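Local coordinates for D-mandelate dehydrogenase (Rhodotorula graminis, PDB 2W2L), which probably interconverts D-mandelate and its 2-keto acid with NAD as coenzyme, at residues D[1-6]-D[26-31]; D[164-169]-D[188-193]; D[281-286]-D[299-304]. All coordinates share one frame; numbering follows the deposited sequence.

Contact 1: D[1-6]-D[26-31]; sequences MPRPRV and KFEVIP
Arg5 and Glu28 run side by side and pair as a salt bridge, with NE meeting OE1 and NH2 meeting OE2. The NH2–OE2 bond of Arg5 and Glu28 is 3.0 Å. The carboxylate oxygens lie close to the guanidinium plane, but the two planes are 63° apart, and both nitrogens reach the oxygens from above the carboxylate plane. The bend at chi3 of Arg5 (72°) turns the guanidinium so that NE and NH2 face Glu28. Ile30 CD1 lies over one guanidinium face, 3.6 Å from Arg5 CZ. A water joins Glu28 OE1 to Arg3 O, while the flat end of Arg3 lies over the Glu28 backbone with its NH2 3.7 Å from Glu28 CB.

Across the sheet from the charges, Pro4 lies obliquely against the CD2-CE2 side of the Phe27 ring, CD to CD2 at 3.7 Å, and Val6 CG2 presses on Phe27 CB. Backbone bonds set this register as two parallel strands: Glu28 N to Pro4 O is 3.0 Å, Val6 N to Glu28 O 2.9 Å, and Ile30 N to Val6 O completes the run. Upstream, a second water spans Pro2 O and Lys26 O.

Further out, Arg5 NH1 is held by the carbonyls of Tyr49 and Asp51, and Lys26 NZ pairs with Asp22 and Asp325. Helix 17-26 makes the beta-alpha-beta connection between the two strands, placing 28-31 outermost in this chain's five-stranded parallel sheet. Strand 5-8 lies between it and 54-57, where Val6 touches Ala54 and Ile56. Helix 310-329 covers Phe27 through Ile324, Leu328 and Leu329.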
loop_
_atom_site.group_PDB
_atom_site.type_symbol
_atom_site.label_atom_id
_atom_site.label_comp_id
_atom_site.label_asym_id
_atom_site.label_seq_id
_atom_site.Cartn_x
_atom_site.Cartn_y
_atom_site.Cartn_z
ATOM N N MET D 1 51.181 9.922 -11.686
ATOM C CA MET D 1 50.487 8.726 -12.261
ATOM C C MET D 1 49.721 9.038 -13.609
ATOM O O MET D 1 50.082 8.571 -14.682
ATOM C CB MET D 1 49.586 8.063 -11.180
ATOM C CG MET D 1 49.008 6.667 -11.544
ATOM S SD MET D 1 48.557 5.534 -10.154
ATOM C CE MET D 1 50.079 4.553 -9.894
ATOM N N PRO D 2 48.676 9.835 -13.534
ATOM C CA PRO D 2 48.051 10.262 -12.292
ATOM C C PRO D 2 46.529 9.961 -12.233
ATOM O O PRO D 2 45.957 9.956 -11.112
ATOM C CB PRO D 2 48.306 11.781 -12.334
ATOM C CG PRO D 2 48.335 12.075 -14.003
ATOM C CD PRO D 2 48.193 10.639 -14.652
ATOM N N ARG D 3 45.903 9.736 -13.410
ATOM C CA ARG D 3 44.429 9.662 -13.522
ATOM C C ARG D 3 43.971 8.382 -14.178
ATOM O O ARG D 3 44.030 8.272 -15.407
ATOM C CB ARG D 3 43.852 10.802 -14.373
ATOM C CG ARG D 3 43.686 12.127 -13.719
ATOM C CD ARG D 3 42.351 12.818 -14.120
ATOM N NE ARG D 3 42.195 13.019 -15.552
ATOM C CZ ARG D 3 41.173 13.636 -16.135
ATOM N NH1 ARG D 3 40.183 14.136 -15.416
ATOM N NH2 ARG D 3 41.140 13.744 -17.455
ATOM N N PRO D 4 43.503 7.407 -13.399
ATOM C CA PRO D 4 43.072 6.182 -14.058
ATOM C C PRO D 4 41.896 6.420 -14.983
ATOM O O PRO D 4 41.163 7.420 -14.845
ATOM C CB PRO D 4 42.699 5.252 -12.903
ATOM C CG PRO D 4 43.351 5.831 -11.734
ATOM C CD PRO D 4 43.385 7.316 -11.948
ATOM N N ARG D 5 41.733 5.543 -15.969
ATOM C CA ARG D 5 40.779 5.820 -17.054
ATOM C C ARG D 5 39.533 4.961 -16.860
ATOM O O ARG D 5 39.607 3.721 -16.838
ATOM C CB ARG D 5 41.461 5.601 -18.407
ATOM C CG ARG D 5 42.805 6.382 -18.553
ATOM C CD ARG D 5 43.386 6.286 -19.951
ATOM N NE ARG D 5 42.602 7.078 -20.926
ATOM C CZ ARG D 5 41.974 6.601 -22.015
ATOM N NH1 ARG D 5 42.003 5.314 -22.333
ATOM N NH2 ARG D 5 41.353 7.436 -22.800
ATOM N N VAL D 6 38.391 5.608 -16.681
ATOM C CA VAL D 6 37.123 4.897 -16.501
ATOM C C VAL D 6 36.204 4.953 -17.716
ATOM O O VAL D 6 35.920 6.026 -18.221
ATOM C CB VAL D 6 36.367 5.479 -15.311
ATOM C CG1 VAL D 6 35.078 4.773 -15.136
ATOM C CG2 VAL D 6 37.265 5.425 -14.064
ATOM N N LYS D 26 39.536 13.049 -11.060
ATOM C CA LYS D 26 40.113 12.252 -10.010
ATOM C C LYS D 26 40.440 11.137 -11.095
ATOM O O LYS D 26 41.564 10.662 -11.165
ATOM C CB LYS D 26 39.126 11.754 -8.980
ATOM C CG LYS D 26 39.701 11.714 -7.573
ATOM C CD LYS D 26 38.649 11.473 -6.456
ATOM C CE LYS D 26 39.166 12.028 -5.112
ATOM N NZ LYS D 26 38.249 11.670 -3.970
ATOM N N PHE D 27 39.477 10.864 -12.011
ATOM C CA PHE D 27 39.600 9.930 -13.146
ATOM C C PHE D 27 39.218 10.538 -14.509
ATOM O O PHE D 27 38.386 11.430 -14.576
ATOM C CB PHE D 27 38.597 8.758 -13.014
ATOM C CG PHE D 27 38.709 7.993 -11.751
ATOM C CD1 PHE D 27 37.803 8.232 -10.698
ATOM C CD2 PHE D 27 39.733 7.034 -11.599
ATOM C CE1 PHE D 27 37.942 7.506 -9.465
ATOM C CE2 PHE D 27 39.882 6.299 -10.427
ATOM C CZ PHE D 27 38.993 6.506 -9.348
ATOM N N GLU D 28 39.751 9.961 -15.592
ATOM C CA GLU D 28 39.435 10.385 -16.944
ATOM C C GLU D 28 38.256 9.528 -17.346
ATOM O O GLU D 28 38.418 8.346 -17.495
ATOM C CB GLU D 28 40.620 10.134 -17.887
ATOM C CG GLU D 28 40.305 10.438 -19.352
ATOM C CD GLU D 28 41.377 9.995 -20.377
ATOM O OE1 GLU D 28 42.409 9.409 -19.974
ATOM O OE2 GLU D 28 41.168 10.215 -21.612
ATOM N N VAL D 29 37.065 10.103 -17.498
ATOM C CA VAL D 29 35.890 9.306 -17.725
ATOM C C VAL D 29 35.675 9.282 -19.208
ATOM O O VAL D 29 35.533 10.353 -19.796
ATOM C CB VAL D 29 34.615 9.934 -17.045
ATOM C CG1 VAL D 29 33.231 9.386 -17.673
ATOM C CG2 VAL D 29 34.650 9.752 -15.529
ATOM N N ILE D 30 35.603 8.101 -19.813
ATOM C CA ILE D 30 35.472 8.026 -21.248
ATOM C C ILE D 30 34.057 7.617 -21.606
ATOM O O ILE D 30 33.645 6.506 -21.295
ATOM C CB ILE D 30 36.431 6.979 -21.858
ATOM C CG1 ILE D 30 37.868 7.212 -21.402
ATOM C CG2 ILE D 30 36.312 6.940 -23.368
ATOM C CD1 ILE D 30 38.601 5.884 -21.039
ATOM N N PRO D 31 33.319 8.472 -22.332
ATOM C CA PRO D 31 31.959 7.975 -22.630
ATOM C C PRO D 31 31.949 6.784 -23.612
ATOM O O PRO D 31 32.668 6.782 -24.598
ATOM C CB PRO D 31 31.211 9.224 -23.151
ATOM C CG PRO D 31 32.217 10.363 -23.199
ATOM C CD PRO D 31 33.601 9.785 -22.956
HETATM O O HOH W 1 43.600 10.948 -9.552
HETATM O O HOH W 2 44.416 9.590 -18.079
#

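Contact 2: D[164-169]-D[188-193]; sequences HVLGAV and MKLVYY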
loop_
_atom_site.group_PDB
_atom_site.type_symbol
_atom_site.label_atom_id
_atom_site.label_comp_id
_atom_site.label_asym_id
_atom_site.label_seq_id
_atom_site.Cartn_x
_atom_site.Cartn_y
_atom_site.Cartn_z
ATOM N N HIS D 164 -3.570 -12.483 9.609
ATOM C CA HIS D 164 -3.288 -13.410 8.513
ATOM C C HIS D 164 -1.771 -13.654 8.365
ATOM O O HIS D 164 -0.918 -12.821 8.794
ATOM C CB HIS D 164 -3.856 -12.871 7.230
ATOM C CG HIS D 164 -5.359 -12.858 7.208
ATOM N ND1 HIS D 164 -6.109 -11.865 7.818
ATOM C CD2 HIS D 164 -6.252 -13.739 6.680
ATOM C CE1 HIS D 164 -7.396 -12.135 7.655
ATOM N NE2 HIS D 164 -7.509 -13.265 6.973
ATOM N N VAL D 165 -1.423 -14.792 7.772
ATOM C CA VAL D 165 -0.035 -15.227 7.752
ATOM C C VAL D 165 0.608 -14.860 6.429
ATOM O O VAL D 165 0.084 -15.153 5.370
ATOM C CB VAL D 165 0.061 -16.774 8.002
ATOM C CG1 VAL D 165 1.485 -17.212 8.127
ATOM C CG2 VAL D 165 -0.709 -17.188 9.232
ATOM N N LEU D 166 1.741 -14.188 6.501
ATOM C CA LEU D 166 2.556 -13.886 5.340
ATOM C C LEU D 166 3.604 -14.961 5.281
ATOM O O LEU D 166 4.417 -15.153 6.253
ATOM C CB LEU D 166 3.246 -12.536 5.540
ATOM C CG LEU D 166 4.260 -12.113 4.467
ATOM C CD1 LEU D 166 3.552 -11.707 3.219
ATOM C CD2 LEU D 166 5.105 -10.968 4.971
ATOM N N GLY D 167 3.603 -15.678 4.155
ATOM C CA GLY D 167 4.609 -16.714 3.949
ATOM C C GLY D 167 5.753 -16.214 3.095
ATOM O O GLY D 167 5.592 -16.042 1.861
ATOM N N ALA D 168 6.888 -15.979 3.739
ATOM C CA ALA D 168 8.058 -15.495 3.023
ATOM C C ALA D 168 8.889 -16.612 2.383
ATOM O O ALA D 168 9.437 -17.478 3.081
ATOM C CB ALA D 168 8.926 -14.688 3.937
ATOM N N VAL D 169 8.961 -16.594 1.054
ATOM C CA VAL D 169 9.879 -17.425 0.307
ATOM C C VAL D 169 11.166 -16.631 0.183
ATOM O O VAL D 169 11.300 -15.744 -0.680
ATOM C CB VAL D 169 9.306 -17.747 -1.129
ATOM C CG1 VAL D 169 10.369 -18.404 -1.980
ATOM C CG2 VAL D 169 8.132 -18.667 -1.046
ATOM N N MET D 188 0.557 -8.722 10.476
ATOM C CA MET D 188 0.471 -10.090 9.969
ATOM C C MET D 188 1.377 -10.995 10.809
ATOM O O MET D 188 2.200 -10.485 11.567
ATOM C CB MET D 188 0.930 -10.120 8.528
ATOM C CG MET D 188 0.145 -9.263 7.629
ATOM S SD MET D 188 0.639 -9.532 5.921
ATOM C CE MET D 188 -0.100 -11.151 5.656
ATOM N N LYS D 189 1.207 -12.307 10.718
ATOM C CA LYS D 189 2.151 -13.230 11.322
ATOM C C LYS D 189 3.120 -13.736 10.245
ATOM O O LYS D 189 2.771 -13.738 9.043
ATOM C CB LYS D 189 1.429 -14.397 11.987
ATOM C CG LYS D 189 0.608 -14.036 13.254
ATOM C CD LYS D 189 -0.573 -15.095 13.496
ATOM C CE LYS D 189 -1.195 -15.106 14.939
ATOM N NZ LYS D 189 -2.136 -13.971 15.273
ATOM N N LEU D 190 4.326 -14.162 10.651
ATOM C CA LEU D 190 5.354 -14.619 9.691
ATOM C C LEU D 190 5.793 -16.096 9.792
ATOM O O LEU D 190 6.207 -16.578 10.854
ATOM C CB LEU D 190 6.590 -13.681 9.667
ATOM C CG LEU D 190 7.754 -13.968 8.687
ATOM C CD1 LEU D 190 7.450 -13.510 7.303
ATOM C CD2 LEU D 190 9.046 -13.335 9.115
ATOM N N VAL D 191 5.710 -16.805 8.660
ATOM C CA VAL D 191 6.435 -18.051 8.518
ATOM C C VAL D 191 7.271 -17.925 7.299
ATOM O O VAL D 191 6.850 -17.290 6.328
ATOM C CB VAL D 191 5.537 -19.302 8.532
ATOM C CG1 VAL D 191 4.309 -19.013 9.328
ATOM C CG2 VAL D 191 5.203 -19.821 7.144
ATOM N N TYR D 192 8.470 -18.479 7.348
ATOM C CA TYR D 192 9.346 -18.346 6.213
ATOM C C TYR D 192 10.051 -19.626 5.890
ATOM O O TYR D 192 10.306 -20.456 6.789
ATOM C CB TYR D 192 10.378 -17.235 6.404
ATOM C CG TYR D 192 11.477 -17.594 7.353
ATOM C CD1 TYR D 192 12.759 -17.945 6.890
ATOM C CD2 TYR D 192 11.253 -17.591 8.724
ATOM C CE1 TYR D 192 13.794 -18.297 7.789
ATOM C CE2 TYR D 192 12.278 -17.929 9.630
ATOM C CZ TYR D 192 13.536 -18.277 9.167
ATOM O OH TYR D 192 14.510 -18.582 10.112
ATOM N N TYR D 193 10.347 -19.776 4.593
ATOM C CA TYR D 193 11.299 -20.763 4.166
ATOM C C TYR D 193 12.542 -20.092 3.612
ATOM O O TYR D 193 12.434 -19.157 2.821
ATOM C CB TYR D 193 10.706 -21.763 3.149
ATOM C CG TYR D 193 11.835 -22.475 2.410
ATOM C CD1 TYR D 193 12.462 -23.613 2.957
ATOM C CD2 TYR D 193 12.337 -21.946 1.209
ATOM C CE1 TYR D 193 13.506 -24.232 2.297
ATOM C CE2 TYR D 193 13.385 -22.542 0.565
ATOM C CZ TYR D 193 13.972 -23.685 1.116
ATOM O OH TYR D 193 15.028 -24.253 0.418
#
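Strands 165-169 and 189-193 run parallel, 4.7 Å apart with a 22° twist, and five backbone hydrogen bonds link them from Lys189 N–His164 O to Tyr193 N–Ala168 O. They are the two strands of the beta-alpha-beta crossover that opens the Rossmann fold, joined by helix 173-186; the glycine-rich turn of the nucleotide site follows Val169, and Asp194, which binds NAD, follows Tyr193.

On the face of Leu166, Ala168, Leu190 and Tyr192, the first three pack against that helix. Leu166 and Leu190 lie alongside each other, and Leu190 CD1 extends forward to Ala168 CB at 3.9 Å. The small Ala168 methyl also meets Tyr192 CB at 3.8 Å. Beyond CB the Tyr192 ring leads away, and its hydroxyl bonds to Glu203. At the start of the strands Met188 folds back at chi3 (73°), which brings its CE to 3.6 Å from Leu166 CB; Ala182 of the helix touches both residues.

The other face includes Val165, Val169 and Val191, with Leu217 of helix 214-220 against Val191 and Val169. Gly167 adds no side chain between the valines, and Val165 CG1 reaches obliquely to Val191 CG1 at 3.6 Å.

Contact 3: D[281-286]-D[299-304]; sequences DVHEFE and VTLTTH. With NAD (nicotinamide-adenine-dinucleotide), chain K.
Asp281 OD1 receives the hydroxyl of Thr302, OG1 to OD1 at 2.6 Å, on the anti lone pair, and a weak bond from Ile305 N. This is the cofactor end of the Rossmann NAD-binding domain, where the loop after strand 275-280 meets the turn after 299-301, the outermost strand of this chain's sheet. The other carboxylate oxygen, OD2, takes the amide N7N of NAD at 3.2 Å in a nearly straight bond (172°), with weak help from Gly306 N. With CG anti to the backbone N (chi1 -178°), the carboxylate extends between Thr302 and the nicotinamide, so one residue ties the turn to the coenzyme.

Next to it stands the imidazole of His304, with Val282 CG1 over one face, 3.7 Å from the ring centroid, and the nicotinamide carboxamide at its edge. The Glu286 carboxylate comes to the edge as well, its plane at 90° to the ring. This histidine beside a glutamate is consistent with the His–Glu pair known from the family. Deeper in the loop the His283 imidazole turns its edge to Leu301 and Thr302 O. Glu286 is itself steadied across the His283–Glu286 type I turn: His283 N donates to its OE2 at 3.2 Å.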
loop_
_atom_site.group_PDB
_atom_site.type_symbol
_atom_site.label_atom_id
_atom_site.label_comp_id
_atom_site.label_asym_id
_atom_site.label_seq_id
_atom_site.Cartn_x
_atom_site.Cartn_y
_atom_site.Cartn_z
ATOM N N ASP D 281 5.084 -7.406 -9.509
ATOM C CA ASP D 281 5.954 -6.336 -9.974
ATOM C C ASP D 281 7.042 -6.838 -10.896
ATOM O O ASP D 281 7.837 -6.055 -11.378
ATOM C CB ASP D 281 6.617 -5.575 -8.833
ATOM C CG ASP D 281 7.490 -4.430 -9.332
ATOM O OD1 ASP D 281 6.895 -3.465 -9.882
ATOM O OD2 ASP D 281 8.752 -4.495 -9.189
ATOM N N VAL D 282 7.076 -8.132 -11.177
ATOM C CA VAL D 282 8.009 -8.655 -12.173
ATOM C C VAL D 282 7.352 -9.755 -13.021
ATOM O O VAL D 282 6.441 -10.438 -12.571
ATOM C CB VAL D 282 9.290 -9.172 -11.505
ATOM C CG1 VAL D 282 10.065 -8.024 -10.893
ATOM C CG2 VAL D 282 8.952 -10.227 -10.500
ATOM N N HIS D 283 7.782 -9.950 -14.256
ATOM C CA HIS D 283 6.975 -10.821 -15.138
ATOM C C HIS D 283 7.867 -11.796 -15.836
ATOM O O HIS D 283 8.991 -11.451 -16.200
ATOM C CB HIS D 283 6.174 -9.966 -16.131
ATOM C CG HIS D 283 5.265 -8.963 -15.472
ATOM N ND1 HIS D 283 5.723 -7.775 -14.931
ATOM C CD2 HIS D 283 3.923 -8.977 -15.252
ATOM C CE1 HIS D 283 4.703 -7.092 -14.434
ATOM N NE2 HIS D 283 3.602 -7.801 -14.610
ATOM N N GLU D 284 7.419 -13.025 -15.989
ATOM C CA GLU D 284 8.278 -14.012 -16.581
ATOM C C GLU D 284 8.744 -13.609 -17.951
ATOM O O GLU D 284 9.843 -13.975 -18.306
ATOM C CB GLU D 284 7.612 -15.377 -16.696
ATOM C CG GLU D 284 8.559 -16.457 -17.293
ATOM C CD GLU D 284 7.951 -17.858 -17.307
ATOM O OE1 GLU D 284 6.705 -17.967 -17.225
ATOM O OE2 GLU D 284 8.726 -18.853 -17.405
ATOM N N PHE D 285 7.914 -12.912 -18.738
ATOM C CA PHE D 285 8.340 -12.491 -20.088
ATOM C C PHE D 285 8.497 -11.010 -20.219
ATOM O O PHE D 285 8.146 -10.448 -21.257
ATOM C CB PHE D 285 7.410 -12.992 -21.183
ATOM C CG PHE D 285 7.191 -14.466 -21.146
ATOM C CD1 PHE D 285 5.941 -14.984 -20.779
ATOM C CD2 PHE D 285 8.230 -15.342 -21.454
ATOM C CE1 PHE D 285 5.728 -16.356 -20.709
ATOM C CE2 PHE D 285 8.037 -16.738 -21.404
ATOM C CZ PHE D 285 6.796 -17.248 -21.027
ATOM N N GLU D 286 9.048 -10.395 -19.166
ATOM C CA GLU D 286 9.316 -8.952 -19.094
ATOM C C GLU D 286 10.145 -8.499 -20.312
ATOM O O GLU D 286 11.112 -9.167 -20.647
ATOM C CB GLU D 286 10.076 -8.673 -17.798
ATOM C CG GLU D 286 9.474 -7.573 -16.984
ATOM C CD GLU D 286 10.294 -7.212 -15.779
ATOM O OE1 GLU D 286 11.143 -6.312 -15.923
ATOM O OE2 GLU D 286 10.107 -7.835 -14.696
ATOM N N VAL D 299 -5.873 -9.194 -10.335
ATOM C CA VAL D 299 -4.438 -9.284 -10.454
ATOM C C VAL D 299 -3.837 -7.921 -10.599
ATOM O O VAL D 299 -4.018 -7.295 -11.628
ATOM C CB VAL D 299 -4.004 -10.168 -11.635
ATOM C CG1 VAL D 299 -2.516 -10.289 -11.695
ATOM C CG2 VAL D 299 -4.614 -11.560 -11.523
ATOM N N THR D 300 -3.112 -7.477 -9.569
ATOM C CA THR D 300 -2.292 -6.263 -9.598
ATOM C C THR D 300 -0.948 -6.406 -10.345
ATOM O O THR D 300 -0.089 -7.229 -9.968
ATOM C CB THR D 300 -1.985 -5.857 -8.168
ATOM O OG1 THR D 300 -3.232 -5.683 -7.522
ATOM C CG2 THR D 300 -1.150 -4.585 -8.085
ATOM N N LEU D 301 -0.729 -5.566 -11.352
ATOM C CA LEU D 301 0.483 -5.681 -12.142
ATOM C C LEU D 301 1.199 -4.348 -12.284
ATOM O O LEU D 301 0.586 -3.373 -12.736
ATOM C CB LEU D 301 0.130 -6.213 -13.535
ATOM C CG LEU D 301 -0.730 -7.481 -13.600
ATOM C CD1 LEU D 301 -1.451 -7.516 -14.887
ATOM C CD2 LEU D 301 0.125 -8.689 -13.419
ATOM N N THR D 302 2.486 -4.282 -11.943
ATOM C CA THR D 302 3.201 -3.015 -12.125
ATOM C C THR D 302 4.498 -3.085 -12.987
ATOM O O THR D 302 5.136 -4.133 -13.082
ATOM C CB THR D 302 3.565 -2.479 -10.803
ATOM O OG1 THR D 302 4.272 -3.508 -10.111
ATOM C CG2 THR D 302 2.289 -2.079 -10.018
ATOM N N THR D 303 4.914 -1.953 -13.558
ATOM C CA THR D 303 6.072 -1.897 -14.471
ATOM C C THR D 303 7.467 -1.990 -13.790
ATOM O O THR D 303 8.333 -1.138 -13.986
ATOM C CB THR D 303 5.993 -0.643 -15.382
ATOM O OG1 THR D 303 6.146 0.531 -14.580
ATOM C CG2 THR D 303 4.630 -0.583 -16.172
ATOM N N HIS D 304 7.680 -3.050 -13.017
ATOM C CA HIS D 304 8.961 -3.284 -12.340
ATOM C C HIS D 304 9.504 -2.047 -11.589
ATOM O O HIS D 304 10.701 -1.715 -11.719
ATOM C CB HIS D 304 10.002 -3.805 -13.333
ATOM C CG HIS D 304 11.133 -4.568 -12.706
ATOM N ND1 HIS D 304 11.504 -4.422 -11.381
ATOM C CD2 HIS D 304 12.005 -5.460 -13.237
ATOM C CE1 HIS D 304 12.524 -5.225 -11.113
ATOM N NE2 HIS D 304 12.849 -5.863 -12.222
HETATM P PA NAD K . 19.662 -10.802 -0.245
HETATM O O1A NAD K . 20.782 -10.548 -1.184
HETATM O O2A NAD K . 20.233 -10.843 1.158
HETATM O O5B NAD K . 18.806 -12.076 -0.753
HETATM C C5B NAD K . 19.245 -13.419 -0.722
HETATM C C4B NAD K . 18.467 -14.157 0.378
HETATM O O4B NAD K . 17.653 -15.206 -0.125
HETATM C C3B NAD K . 19.405 -14.765 1.415
HETATM O O3B NAD K . 18.911 -14.579 2.721
HETATM C C2B NAD K . 19.389 -16.237 1.107
HETATM O O2B NAD K . 19.496 -16.957 2.314
HETATM C C1B NAD K . 18.084 -16.467 0.352
HETATM N N9A NAD K . 18.332 -17.320 -0.827
HETATM C C8A NAD K . 19.517 -17.341 -1.544
HETATM N N7A NAD K . 19.400 -18.231 -2.555
HETATM C C5A NAD K . 18.154 -18.772 -2.507
HETATM C C6A NAD K . 17.551 -19.729 -3.309
HETATM N N6A NAD K . 18.316 -20.442 -4.142
HETATM N N1A NAD K . 16.260 -20.127 -3.016
HETATM C C2A NAD K . 15.579 -19.572 -1.940
HETATM N N3A NAD K . 16.195 -18.617 -1.142
HETATM C C4A NAD K . 17.468 -18.221 -1.422
HETATM O O3 NAD K . 18.467 -9.728 -0.425
HETATM P PN NAD K . 17.817 -9.244 -1.846
HETATM O O1N NAD K . 17.266 -7.940 -1.456
HETATM O O2N NAD K . 18.812 -9.272 -2.959
HETATM O O5D NAD K . 16.582 -10.206 -2.270
HETATM C C5D NAD K . 16.660 -10.995 -3.445
HETATM C C4D NAD K . 15.642 -10.646 -4.532
HETATM O O4D NAD K . 15.210 -9.282 -4.556
HETATM C C3D NAD K . 16.294 -10.901 -5.885
HETATM O O3D NAD K . 15.535 -11.734 -6.737
HETATM C C2D NAD K . 16.315 -9.547 -6.542
HETATM O O2D NAD K . 16.350 -9.649 -7.957
HETATM C C1D NAD K . 15.076 -8.895 -5.929
HETATM N N1N NAD K . 15.004 -7.441 -6.275
HETATM C C2N NAD K . 13.848 -6.914 -6.808
HETATM C C3N NAD K . 13.763 -5.545 -7.150
HETATM C C7N NAD K . 12.534 -4.958 -7.810
HETATM O O7N NAD K . 12.727 -3.839 -8.662
HETATM N N7N NAD K . 11.314 -5.488 -7.600
HETATM C C4N NAD K . 14.880 -4.725 -6.978
HETATM C C5N NAD K . 16.055 -5.264 -6.459
HETATM C C6N NAD K . 16.106 -6.620 -6.116
#

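Overall arrangement
Contacts 2 and 3 belong to the same seven-stranded parallel sheet and serve different parts of one NAD: strand 189-193 leads into Asp194, which bonds the cofactor, whereas in contact 3 Asp281 takes the nicotinamide amide and the His304 ring lies beside it. Their centres are 22 Å apart and their nearest atoms about 12 Å, with 165-169 inside the sheet and 299-301 its outermost strand within this chain. Contact 1 lies in a separate five-stranded sheet, away from the coenzyme; its centre is 39 Å from that of contact 3 and 49 Å from that of contact 2, across the centre of the chain. Helix 310-329, which follows contact 3 in sequence, returns to cover Phe27 of contact 1.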